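Local coordinates for protein EchA16_2 (PDB 3QYR) that probably catalyses the reversible hydration of 2-enoyl-CoA thioesters to 3-hydroxyacyl-CoA, at residues R123-H128 with G159-A164; I95-G100 with D180-A185; Q145-G150 with A170-E175; G132-W137 with A224-Q229. One frame throughout, in Å; residues are numbered along the deposited sequence.

Contact 1 of 4, residues R123-H128 with G159-A164. With EDO (1,2-ethanediol), chain G.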
loop_
_atom_site.group_PDB
_atom_site.type_symbol
_atom_site.label_atom_id
_atom_site.label_comp_id
_atom_site.label_asym_id
_atom_site.label_seq_id
_atom_site.Cartn_x
_atom_site.Cartn_y
_atom_site.Cartn_z
ATOM N N ARG A 123 19.662 24.494 13.180
ATOM C CA ARG A 123 20.384 23.485 12.423
ATOM C C ARG A 123 19.893 22.126 12.887
ATOM O O ARG A 123 19.214 22.017 13.934
ATOM C CB ARG A 123 21.913 23.645 12.474
ATOM C CG ARG A 123 22.479 23.760 13.809
ATOM C CD ARG A 123 23.949 24.175 13.793
ATOM N NE ARG A 123 24.381 24.375 15.179
ATOM C CZ ARG A 123 25.638 24.293 15.624
ATOM N NH1 ARG A 123 26.649 24.036 14.793
ATOM N NH2 ARG A 123 25.886 24.473 16.920
ATOM N N PHE A 124 20.140 21.114 12.061
ATOM C CA PHE A 124 19.495 19.825 12.233
ATOM C C PHE A 124 20.493 18.683 12.036
ATOM O O PHE A 124 21.335 18.731 11.122
ATOM C CB PHE A 124 18.361 19.658 11.218
ATOM C CG PHE A 124 17.329 20.758 11.221
ATOM C CD1 PHE A 124 17.475 21.873 10.393
ATOM C CD2 PHE A 124 16.178 20.650 12.007
ATOM C CE1 PHE A 124 16.511 22.879 10.373
ATOM C CE2 PHE A 124 15.207 21.627 11.991
ATOM C CZ PHE A 124 15.366 22.757 11.158
ATOM N N ALA A 125 20.370 17.647 12.869
ATOM C CA ALA A 125 21.322 16.548 12.833
ATOM C C ALA A 125 20.792 15.277 13.407
ATOM O O ALA A 125 20.085 15.311 14.397
ATOM C CB ALA A 125 22.605 16.943 13.565
ATOM N N ASP A 126 21.184 14.155 12.822
ATOM C CA ASP A 126 20.854 12.835 13.358
ATOM C C ASP A 126 22.095 12.078 13.821
ATOM O O ASP A 126 22.910 11.668 12.994
ATOM C CB ASP A 126 20.135 11.974 12.303
ATOM C CG ASP A 126 19.921 10.525 12.781
ATOM O OD1 ASP A 126 19.953 10.308 14.016
ATOM O OD2 ASP A 126 19.723 9.622 11.931
ATOM N N THR A 127 22.218 11.847 15.127
ATOM C CA THR A 127 23.419 11.198 15.700
ATOM C C THR A 127 23.174 9.749 16.103
ATOM O O THR A 127 24.049 9.111 16.718
ATOM C CB THR A 127 23.935 11.944 16.951
ATOM O OG1 THR A 127 22.914 11.926 17.958
ATOM C CG2 THR A 127 24.400 13.415 16.609
ATOM N N HIS A 128 22.002 9.219 15.749
ATOM C CA HIS A 128 21.666 7.822 16.084
ATOM C C HIS A 128 22.826 6.883 15.698
ATOM O O HIS A 128 23.287 6.132 16.526
ATOM C CB HIS A 128 20.349 7.354 15.414
ATOM C CG HIS A 128 19.100 7.781 16.131
ATOM N ND1 HIS A 128 18.281 8.790 15.664
ATOM C CD2 HIS A 128 18.519 7.322 17.269
ATOM C CE1 HIS A 128 17.271 8.958 16.505
ATOM N NE2 HIS A 128 17.396 8.084 17.490
ATOM N N GLY A 159 26.141 11.967 10.500
ATOM C CA GLY A 159 25.947 12.743 11.712
ATOM C C GLY A 159 26.179 14.241 11.550
ATOM O O GLY A 159 26.023 14.966 12.510
ATOM N N ASP A 160 26.488 14.724 10.350
ATOM C CA ASP A 160 26.731 16.164 10.142
ATOM C C ASP A 160 25.490 17.063 10.266
ATOM O O ASP A 160 24.364 16.598 10.123
ATOM C CB ASP A 160 27.386 16.399 8.761
ATOM C CG ASP A 160 28.748 15.745 8.662
ATOM O OD1 ASP A 160 29.290 15.423 9.726
ATOM O OD2 ASP A 160 29.272 15.549 7.555
ATOM N N TYR A 161 25.727 18.349 10.518
ATOM C CA TYR A 161 24.670 19.336 10.684
ATOM C C TYR A 161 24.175 19.856 9.341
ATOM O O TYR A 161 24.976 20.151 8.446
ATOM C CB TYR A 161 25.174 20.565 11.469
ATOM C CG TYR A 161 25.036 20.508 12.982
ATOM C CD1 TYR A 161 23.773 20.501 13.587
ATOM C CD2 TYR A 161 26.176 20.509 13.811
ATOM C CE1 TYR A 161 23.640 20.466 14.972
ATOM C CE2 TYR A 161 26.055 20.470 15.184
ATOM C CZ TYR A 161 24.777 20.448 15.754
ATOM O OH TYR A 161 24.647 20.416 17.099
ATOM N N LEU A 162 22.850 19.999 9.239
ATOM C CA LEU A 162 22.194 20.676 8.148
ATOM C C LEU A 162 21.835 22.083 8.616
ATOM O O LEU A 162 21.150 22.277 9.644
ATOM C CB LEU A 162 20.945 19.920 7.764
ATOM C CG LEU A 162 20.167 20.434 6.556
ATOM C CD1 LEU A 162 20.963 20.134 5.279
ATOM C CD2 LEU A 162 18.754 19.825 6.563
ATOM N N SER A 163 22.322 23.063 7.862
ATOM C CA SER A 163 22.114 24.471 8.169
ATOM C C SER A 163 20.648 24.845 7.849
ATOM O O SER A 163 19.929 24.079 7.168
ATOM C CB SER A 163 23.065 25.342 7.338
ATOM O OG SER A 163 22.674 25.326 5.986
ATOM N N ALA A 164 20.230 26.001 8.359
ATOM C CA ALA A 164 18.889 26.513 8.126
ATOM C C ALA A 164 18.677 26.785 6.640
ATOM O O ALA A 164 17.628 26.456 6.080
ATOM C CB ALA A 164 18.650 27.791 8.936
HETATM C C1 EDO G . 13.827 8.132 19.249
HETATM O O1 EDO G . 14.432 7.580 18.090
HETATM C C2 EDO G . 14.837 8.758 20.205
HETATM O O2 EDO G . 16.186 8.355 19.975
HETATM O O HOH W 1 22.939 14.475 10.640
#

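Contact 2 of 4, residues I95-G100 with D180-A185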
loop_
_atom_site.group_PDB
_atom_site.type_symbol
_atom_site.label_atom_id
_atom_site.label_comp_id
_atom_site.label_asym_id
_atom_site.label_seq_id
_atom_site.Cartn_x
_atom_site.Cartn_y
_atom_site.Cartn_z
ATOM N N ILE A 95 2.898 24.133 15.001
ATOM C CA ILE A 95 3.926 24.836 14.264
ATOM C C ILE A 95 5.166 24.719 15.084
ATOM O O ILE A 95 5.143 25.059 16.258
ATOM C CB ILE A 95 3.589 26.307 14.173
ATOM C CG1 ILE A 95 2.291 26.510 13.392
ATOM C CG2 ILE A 95 4.777 27.097 13.573
ATOM C CD1 ILE A 95 1.659 27.884 13.618
ATOM N N GLY A 96 6.249 24.244 14.491
ATOM C CA GLY A 96 7.547 24.203 15.178
ATOM C C GLY A 96 8.358 25.464 14.885
ATOM O O GLY A 96 8.658 25.733 13.732
ATOM N N ALA A 97 8.672 26.250 15.916
ATOM C CA ALA A 97 9.563 27.401 15.764
ATOM C C ALA A 97 10.971 26.994 16.186
ATOM O O ALA A 97 11.284 26.956 17.364
ATOM C CB ALA A 97 9.085 28.565 16.600
ATOM N N ILE A 98 11.823 26.654 15.223
ATOM C CA ILE A 98 13.100 26.031 15.585
ATOM C C ILE A 98 14.097 27.152 15.779
ATOM O O ILE A 98 14.545 27.737 14.801
ATOM C CB ILE A 98 13.607 25.070 14.489
ATOM C CG1 ILE A 98 12.485 24.129 14.059
ATOM C CG2 ILE A 98 14.891 24.282 14.977
ATOM C CD1 ILE A 98 11.728 23.484 15.229
ATOM N N ASN A 99 14.421 27.437 17.029
ATOM C CA ASN A 99 15.339 28.494 17.413
ATOM C C ASN A 99 16.816 28.140 17.347
ATOM O O ASN A 99 17.620 29.043 17.354
ATOM C CB ASN A 99 15.059 28.924 18.844
ATOM C CG ASN A 99 15.164 27.770 19.823
ATOM O OD1 ASN A 99 14.477 26.754 19.678
ATOM N ND2 ASN A 99 16.027 27.918 20.827
ATOM N N GLY A 100 17.177 26.853 17.328
ATOM C CA GLY A 100 18.579 26.456 17.278
ATOM C C GLY A 100 18.716 24.990 16.912
ATOM O O GLY A 100 17.857 24.446 16.272
ATOM N N ASP A 180 15.651 37.118 15.918
ATOM C CA ASP A 180 14.723 37.886 16.777
ATOM C C ASP A 180 13.315 38.052 16.192
ATOM O O ASP A 180 12.442 38.631 16.842
ATOM C CB ASP A 180 15.302 39.257 17.217
ATOM C CG ASP A 180 15.604 40.199 16.048
ATOM O OD1 ASP A 180 14.979 40.131 14.965
ATOM O OD2 ASP A 180 16.507 41.039 16.216
ATOM N N GLN A 181 13.094 37.552 14.978
ATOM C CA GLN A 181 11.766 37.525 14.378
ATOM C C GLN A 181 11.082 36.146 14.515
ATOM O O GLN A 181 9.922 36.000 14.115
ATOM C CB GLN A 181 11.846 37.906 12.896
ATOM C CG GLN A 181 12.393 39.334 12.598
ATOM C CD GLN A 181 12.406 39.659 11.084
ATOM O OE1 GLN A 181 11.516 39.209 10.345
ATOM N NE2 GLN A 181 13.412 40.419 10.622
ATOM N N LEU A 182 11.777 35.155 15.090
ATOM C CA LEU A 182 11.294 33.768 15.006
ATOM C C LEU A 182 9.866 33.603 15.515
ATOM O O LEU A 182 9.008 33.086 14.791
ATOM C CB LEU A 182 12.214 32.780 15.719
ATOM C CG LEU A 182 11.700 31.327 15.755
ATOM C CD1 LEU A 182 11.483 30.752 14.368
ATOM C CD2 LEU A 182 12.646 30.425 16.547
ATOM N N LEU A 183 9.596 34.035 16.749
ATOM C CA LEU A 183 8.265 33.842 17.299
ATOM C C LEU A 183 7.228 34.712 16.593
ATOM O O LEU A 183 6.105 34.266 16.356
ATOM C CB LEU A 183 8.258 34.041 18.811
ATOM C CG LEU A 183 8.785 32.776 19.521
ATOM C CD1 LEU A 183 8.829 32.988 20.996
ATOM C CD2 LEU A 183 7.931 31.581 19.228
ATOM N N GLY A 184 7.615 35.931 16.223
ATOM C CA GLY A 184 6.780 36.791 15.396
ATOM C C GLY A 184 6.270 36.083 14.146
ATOM O O GLY A 184 5.119 36.237 13.752
ATOM N N ALA A 185 7.128 35.284 13.528
ATOM C CA ALA A 185 6.785 34.650 12.265
ATOM C C ALA A 185 5.853 33.436 12.514
ATOM O O ALA A 185 4.914 33.195 11.738
ATOM C CB ALA A 185 8.042 34.295 11.488
#

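Contact 3 of 4, residues Q145-G150 with A170-E175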
loop_
_atom_site.group_PDB
_atom_site.type_symbol
_atom_site.label_atom_id
_atom_site.label_comp_id
_atom_site.label_asym_id
_atom_site.label_seq_id
_atom_site.Cartn_x
_atom_site.Cartn_y
_atom_site.Cartn_z
ATOM N N GLN A 145 11.139 11.671 4.015
ATOM C CA GLN A 145 9.876 12.262 3.569
ATOM C C GLN A 145 10.007 13.757 3.436
ATOM O O GLN A 145 9.533 14.338 2.475
ATOM C CB GLN A 145 8.776 11.958 4.587
ATOM C CG GLN A 145 7.386 12.225 4.118
ATOM C CD GLN A 145 6.334 11.787 5.151
ATOM O OE1 GLN A 145 6.479 12.023 6.374
ATOM N NE2 GLN A 145 5.273 11.174 4.663
ATOM N N LYS A 146 10.647 14.395 4.410
ATOM C CA LYS A 146 10.646 15.876 4.456
ATOM C C LYS A 146 11.941 16.578 4.018
ATOM O O LYS A 146 11.883 17.784 3.776
ATOM C CB LYS A 146 10.226 16.355 5.844
ATOM C CG LYS A 146 8.881 15.806 6.248
ATOM C CD LYS A 146 8.317 16.448 7.520
ATOM C CE LYS A 146 6.982 15.774 7.918
ATOM N NZ LYS A 146 6.126 16.545 8.876
ATOM N N VAL A 147 13.083 15.867 3.930
ATOM C CA VAL A 147 14.296 16.431 3.269
ATOM C C VAL A 147 14.787 15.738 2.023
ATOM O O VAL A 147 15.780 16.188 1.473
ATOM C CB VAL A 147 15.582 16.543 4.183
ATOM C CG1 VAL A 147 15.441 17.652 5.145
ATOM C CG2 VAL A 147 15.928 15.223 4.859
ATOM N N GLY A 148 14.141 14.666 1.586
ATOM C CA GLY A 148 14.629 13.882 0.442
ATOM C C GLY A 148 15.469 12.686 0.878
ATOM O O GLY A 148 16.095 12.732 1.919
ATOM N N ILE A 149 15.509 11.632 0.072
ATOM C CA ILE A 149 16.186 10.374 0.460
ATOM C C ILE A 149 17.700 10.550 0.664
ATOM O O ILE A 149 18.231 10.146 1.683
ATOM C CB ILE A 149 15.928 9.171 -0.542
ATOM C CG1 ILE A 149 14.452 8.709 -0.510
ATOM C CG2 ILE A 149 16.785 8.000 -0.155
ATOM C CD1 ILE A 149 13.913 8.000 -1.804
ATOM N N GLY A 150 18.382 11.148 -0.298
ATOM C CA GLY A 150 19.846 11.209 -0.263
ATOM C C GLY A 150 20.379 12.078 0.869
ATOM O O GLY A 150 21.345 11.719 1.551
ATOM N N ALA A 170 15.950 22.226 0.858
ATOM C CA ALA A 170 15.411 20.870 0.895
ATOM C C ALA A 170 13.903 20.740 1.201
ATOM O O ALA A 170 13.334 19.685 0.990
ATOM C CB ALA A 170 16.206 20.053 1.940
ATOM N N GLY A 171 13.250 21.766 1.725
ATOM C CA GLY A 171 11.822 21.643 2.050
ATOM C C GLY A 171 11.507 21.172 3.458
ATOM O O GLY A 171 10.349 20.982 3.797
ATOM N N LEU A 172 12.526 21.000 4.295
ATOM C CA LEU A 172 12.313 20.658 5.709
ATOM C C LEU A 172 11.635 21.761 6.535
ATOM O O LEU A 172 10.937 21.453 7.491
ATOM C CB LEU A 172 13.638 20.341 6.377
ATOM C CG LEU A 172 13.554 19.893 7.821
ATOM C CD1 LEU A 172 12.544 18.767 7.940
ATOM C CD2 LEU A 172 14.931 19.442 8.242
ATOM N N VAL A 173 11.893 23.028 6.213
ATOM C CA VAL A 173 11.181 24.132 6.841
ATOM C C VAL A 173 10.545 25.006 5.785
ATOM O O VAL A 173 10.970 24.998 4.644
ATOM C CB VAL A 173 12.107 25.013 7.785
ATOM C CG1 VAL A 173 12.690 24.175 8.900
ATOM C CG2 VAL A 173 13.213 25.759 6.981
ATOM N N THR A 174 9.549 25.794 6.175
ATOM C CA THR A 174 8.809 26.606 5.215
ATOM C C THR A 174 9.386 27.980 5.077
ATOM O O THR A 174 9.075 28.686 4.122
ATOM C CB THR A 174 7.354 26.768 5.631
ATOM O OG1 THR A 174 7.303 27.405 6.915
ATOM C CG2 THR A 174 6.654 25.403 5.719
ATOM N N GLU A 175 10.210 28.383 6.043
ATOM C CA GLU A 175 10.671 29.756 6.125
ATOM C C GLU A 175 11.859 29.864 7.077
ATOM O O GLU A 175 11.852 29.265 8.147
ATOM C CB GLU A 175 9.524 30.632 6.650
ATOM C CG GLU A 175 9.758 32.151 6.549
ATOM C CD GLU A 175 8.578 33.008 7.075
ATOM O OE1 GLU A 175 7.685 32.455 7.746
ATOM O OE2 GLU A 175 8.549 34.238 6.790
#

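Contact 4 of 4, residues G132-W137 with A224-Q229. With EDO (1,2-ethanediol), chain G.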
loop_
_atom_site.group_PDB
_atom_site.type_symbol
_atom_site.label_atom_id
_atom_site.label_comp_id
_atom_site.label_asym_id
_atom_site.label_seq_id
_atom_site.Cartn_x
_atom_site.Cartn_y
_atom_site.Cartn_z
ATOM N N GLY A 132 25.488 4.803 17.999
ATOM C CA GLY A 132 25.037 3.419 17.865
ATOM C C GLY A 132 23.669 3.086 18.436
ATOM O O GLY A 132 23.527 2.200 19.259
ATOM N N LEU A 133 22.644 3.803 18.011
ATOM C CA LEU A 133 21.272 3.473 18.366
ATOM C C LEU A 133 20.433 3.625 17.115
ATOM O O LEU A 133 20.839 4.314 16.182
ATOM C CB LEU A 133 20.767 4.427 19.425
ATOM C CG LEU A 133 21.414 4.347 20.809
ATOM C CD1 LEU A 133 20.795 5.414 21.696
ATOM C CD2 LEU A 133 21.292 2.939 21.439
ATOM N N LEU A 134 19.278 2.979 17.075
ATOM C CA LEU A 134 18.368 3.164 15.964
ATOM C C LEU A 134 17.204 3.954 16.486
ATOM O O LEU A 134 16.951 3.946 17.681
ATOM C CB LEU A 134 17.928 1.837 15.383
ATOM C CG LEU A 134 18.748 1.405 14.165
ATOM C CD1 LEU A 134 20.216 1.295 14.485
ATOM C CD2 LEU A 134 18.221 0.069 13.625
ATOM N N PRO A 135 16.516 4.681 15.606
ATOM C CA PRO A 135 15.409 5.555 15.967
ATOM C C PRO A 135 14.057 4.845 16.121
ATOM O O PRO A 135 13.803 3.864 15.415
ATOM C CB PRO A 135 15.333 6.502 14.771
ATOM C CG PRO A 135 15.777 5.683 13.666
ATOM C CD PRO A 135 16.918 4.884 14.209
ATOM N N THR A 136 13.210 5.371 17.016
ATOM C CA THR A 136 11.880 4.841 17.286
ATOM C C THR A 136 10.785 5.912 17.319
ATOM O O THR A 136 9.603 5.602 17.618
ATOM C CB THR A 136 11.866 4.113 18.634
ATOM O OG1 THR A 136 12.466 4.954 19.643
ATOM C CG2 THR A 136 12.621 2.810 18.541
ATOM N N TRP A 137 11.164 7.156 16.997
ATOM C CA TRP A 137 10.209 8.262 16.903
ATOM C C TRP A 137 10.020 8.747 15.460
ATOM O O TRP A 137 9.739 9.935 15.219
ATOM C CB TRP A 137 10.651 9.408 17.792
ATOM C CG TRP A 137 10.446 9.233 19.241
ATOM C CD1 TRP A 137 10.016 8.125 19.885
ATOM C CD2 TRP A 137 10.704 10.216 20.249
ATOM N NE1 TRP A 137 9.967 8.356 21.242
ATOM C CE2 TRP A 137 10.387 9.639 21.489
ATOM C CE3 TRP A 137 11.167 11.541 20.223
ATOM C CZ2 TRP A 137 10.526 10.335 22.697
ATOM C CZ3 TRP A 137 11.314 12.221 21.418
ATOM C CH2 TRP A 137 10.994 11.619 22.640
ATOM N N ALA A 224 10.120 0.251 13.908
ATOM C CA ALA A 224 10.039 -0.329 15.263
ATOM C C ALA A 224 10.660 -1.709 15.263
ATOM O O ALA A 224 11.480 -1.994 16.120
ATOM C CB ALA A 224 8.626 -0.358 15.821
ATOM N N MET A 225 10.322 -2.555 14.287
ATOM C CA MET A 225 10.929 -3.913 14.228
ATOM C C MET A 225 12.442 -3.868 14.093
ATOM O O MET A 225 13.143 -4.631 14.769
ATOM C CB MET A 225 10.352 -4.741 13.090
ATOM C CG MET A 225 8.863 -5.161 13.259
ATOM S SD MET A 225 8.444 -6.096 14.776
ATOM C CE MET A 225 8.182 -4.688 15.952
ATOM N N ALA A 226 12.954 -2.963 13.266
ATOM C CA ALA A 226 14.409 -2.788 13.140
ATOM C C ALA A 226 15.074 -2.444 14.486
ATOM O O ALA A 226 16.168 -2.946 14.791
ATOM C CB ALA A 226 14.746 -1.708 12.091
ATOM N N ALA A 227 14.420 -1.578 15.260
ATOM C CA ALA A 227 14.946 -1.137 16.529
ATOM C C ALA A 227 14.904 -2.300 17.525
ATOM O O ALA A 227 15.855 -2.484 18.251
ATOM C CB ALA A 227 14.195 0.113 17.056
ATOM N N ARG A 228 13.845 -3.116 17.505
ATOM C CA ARG A 228 13.782 -4.306 18.357
ATOM C C ARG A 228 14.884 -5.285 17.979
ATOM O O ARG A 228 15.483 -5.875 18.875
ATOM C CB ARG A 228 12.400 -5.023 18.328
ATOM N N GLN A 229 15.149 -5.462 16.681
ATOM C CA GLN A 229 16.122 -6.484 16.254
ATOM C C GLN A 229 17.537 -6.053 16.622
ATOM O O GLN A 229 18.366 -6.881 17.002
ATOM C CB GLN A 229 16.037 -6.796 14.750
HETATM C C1 EDO G . 13.827 8.132 19.249
HETATM O O1 EDO G . 14.432 7.580 18.090
HETATM C C2 EDO G . 14.837 8.758 20.205
HETATM O O2 EDO G . 16.186 8.355 19.975
#

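Contact 1 of 4, residues R123-H128 with G159-A164
Phe124 and Leu162 form an antiparallel hydrogen-bonded pair where strand 123-125 meets the short strand 162-163. Leu162 N gives a nearly straight bond to Phe124 O (2.7 Å, 172°), and Phe124 N returns a more bent one to Leu162 O (2.9 Å). On the far side of strand 123-125 lies strand 101-103, so strand 123-125 is the middle strand of a small three-stranded sheet, with 162-163 at its edge. Beyond the paired residues a water takes over, accepting from Asp126 N and donating to Asp160 O. Gly159 ends the preceding helix with a positive phi that suits glycine, and its CA rests against Asp126 O.

One face of the sheet carries the side chains of Phe124 and Leu162, both buried; Arg123 and Ser163 project from the other, and the ring of Tyr161 comes alongside the arginine chain. With CG between its backbone N and carbonyl carbon (chi1 52°) and an extended chain beyond, Arg123 lies along the tyrosine ring: CD sits over the face, 3.9 Å from the ring centroid, and the guanidinium stacks flat on it, CZ 4.1 Å from that centroid and the planes 13° apart. Ala125 CB approaches Tyr161 CD1 obliquely at 3.7 Å, where a small methyl fits between backbone and ring. Further along, His128 N and ND1 reach Asp126 OD1 from opposite faces of the carboxylate, the former closing an Asx turn, while Asp126 OD2 bonds Ser156. The ND1 bond, though bent, helps to set the rotation of the imidazole, whose NE2 meets ethanediol O2 at 2.8 Å. The chemistry thus splits in two: an exposed cation-pi stack, and an apolar pair on the buried face.

Contact 2 of 4, residues I95-G100 with D180-A185
Leu182, at the start of helix 182-195, reaches down onto strand 94-98 and makes the tight part of this contact. Its CG stands anti to the backbone N (chi1 176°), which carries both methyls to the strand and spreads them along it. CD1 lies 3.9 Å from Ala97 CB, the methyl that points up at the helix; CD2 reaches past the strand end, 3.4 Å from Asn99 CA and 3.7 Å from Asn99 CB. A small alanine suits this place because the branched leucine fills the space above it. Leu182 also meets Ile117 of the adjoining strand 115-119.

The looser side belongs to Leu183. It is exposed and brushes the strand only through CD2, 4.2 Å from Ala97 CB.

The amide of Asn99 is engaged by other partners: ND2 binds Asp62 OD1 and Val64 O, in the chain that follows the neighbouring strand 55-60, so that Leu182 meets the backbone and CB of Asn99 and not its amide. Ile98 points to the opposite face of the sheet, onto Phe65 and Leu116. Between these two segments no hydrogen bond forms; the first turn of the helix meets the six-stranded sheet of the crotonase fold through apolar packing.

Contact 3 of 4, residues Q145-G150 with A170-E175
Ala170, at the close of helix 164-170, turns its methyl toward the end of helix 139-147, where CB lies 4.1 Å from Val147 CG1 and 3.9 Å from Val147 O. The methyl is small enough to fit between Val147 and Leu151 of helix 149-158. Gly171 then breaks the helix: its positive phi and two bonds back into the last turn make a Schellman motif, a conformation made for glycine, and it lets the chain pass close beside Lys146 O.

Leu172 supplies about half of this segment's share of the packing. CG is anti to the backbone N (chi1 -177°), which lays the side chain beside Val147, the two pointing the same way. Val147 CG1 nestles against this leucine, 3.5 Å from Leu172 CB and 3.6 Å from Leu172 CD2, while Leu172 CD1 touches Lys146 CB at 3.9 Å. Leu172 N stands 3.3 Å from Lys146 O, yet the angle is too poor for a hydrogen bond; a CA-H contact from Leu172 reaches the same oxygen. The lysine itself runs away extended, its NZ bonded to Leu111 O.

Val173 points away from the helix, to Leu116, Ala118 and Phe124 in the interior. At the subunit boundary Thr174 OG1, which also bonds Leu116 O of its own chain, bonds Arg154 of a second subunit, and Glu175 OE1 makes a salt bridge to that arginine. Residues 170-172 are therefore joined to the helix end by methyl packing without hydrogen bonds, whereas Thr174 and Glu175 use polar and charged groups to reach a second subunit.

Contact 4 of 4, residues G132-W137 with A224-Q229
The loop 132-137 lines a pocket occupied by an ethanediol molecule, probably from the crystallisation liquor, and through Leu134 and Thr136 it also packs on Ala226 and Ala227 of the long C-terminal helix 198-234. By its place in the crotonase fold, beside Glu108 and His128, the pocket probably belongs to the active-site region.

On the helix side, Thr136 CG2 meets Ala227 CB at 3.5 Å, methyl against methyl. With OG1 between the backbone N and carbonyl carbon (chi1 49°), the hydroxyl turns to Ile83 O and leaves CG2 for the helix, a division of labour that suits a threonine. Leu134 sends CD2 to the helix at Ala226, 3.8 Å from Ala226 O and 4.2 Å from Ala226 CB. Alanines let the helix come near: Ala227 CA lies 5.5 Å from Leu134 CA. Ala203 and Ser207 of a third subunit pack on Leu134 and Ala226.

On the pocket side, Thr136 N gives ethanediol O1 a straight bond of 2.7 Å (163°), with a weak one from Trp137 N. Ethanediol C1 lies over one face of the Trp137 indole, 3.5 Å above its plane and toward the rim. Trp137 NE1 bonds Ser84 O, which helps to fix the orientation of the indole. The loop thus has two chemistries: apolar methyls toward the helix, backbone N-H groups and an aromatic face toward the ligand.

In the fold
Phe124 ties three of the contacts together: its ring meets Ile98 of contact 2 (Phe124 CE2 to Ile98 CG2, 4.0 Å) and Val173 of contact 3 (Phe124 CZ to Val173 CG1, 3.8 Å), and Leu162 of contact 1 also packs on Val147 of contact 3. Contacts 1 and 4 join at the pocket, probably part of the active-site region, where both touch the same ethanediol, to which Glu108 is also bonded; His128 O lies 2.8 Å from Leu133 N, a probable hydrogen bond. Contact 2 touches contacts 1 and 3 but is remote from contact 4, their centres about 31 Å apart on opposite sides of the chain's centre. Contacts 3 and 4 do not touch, but both border the third subunit.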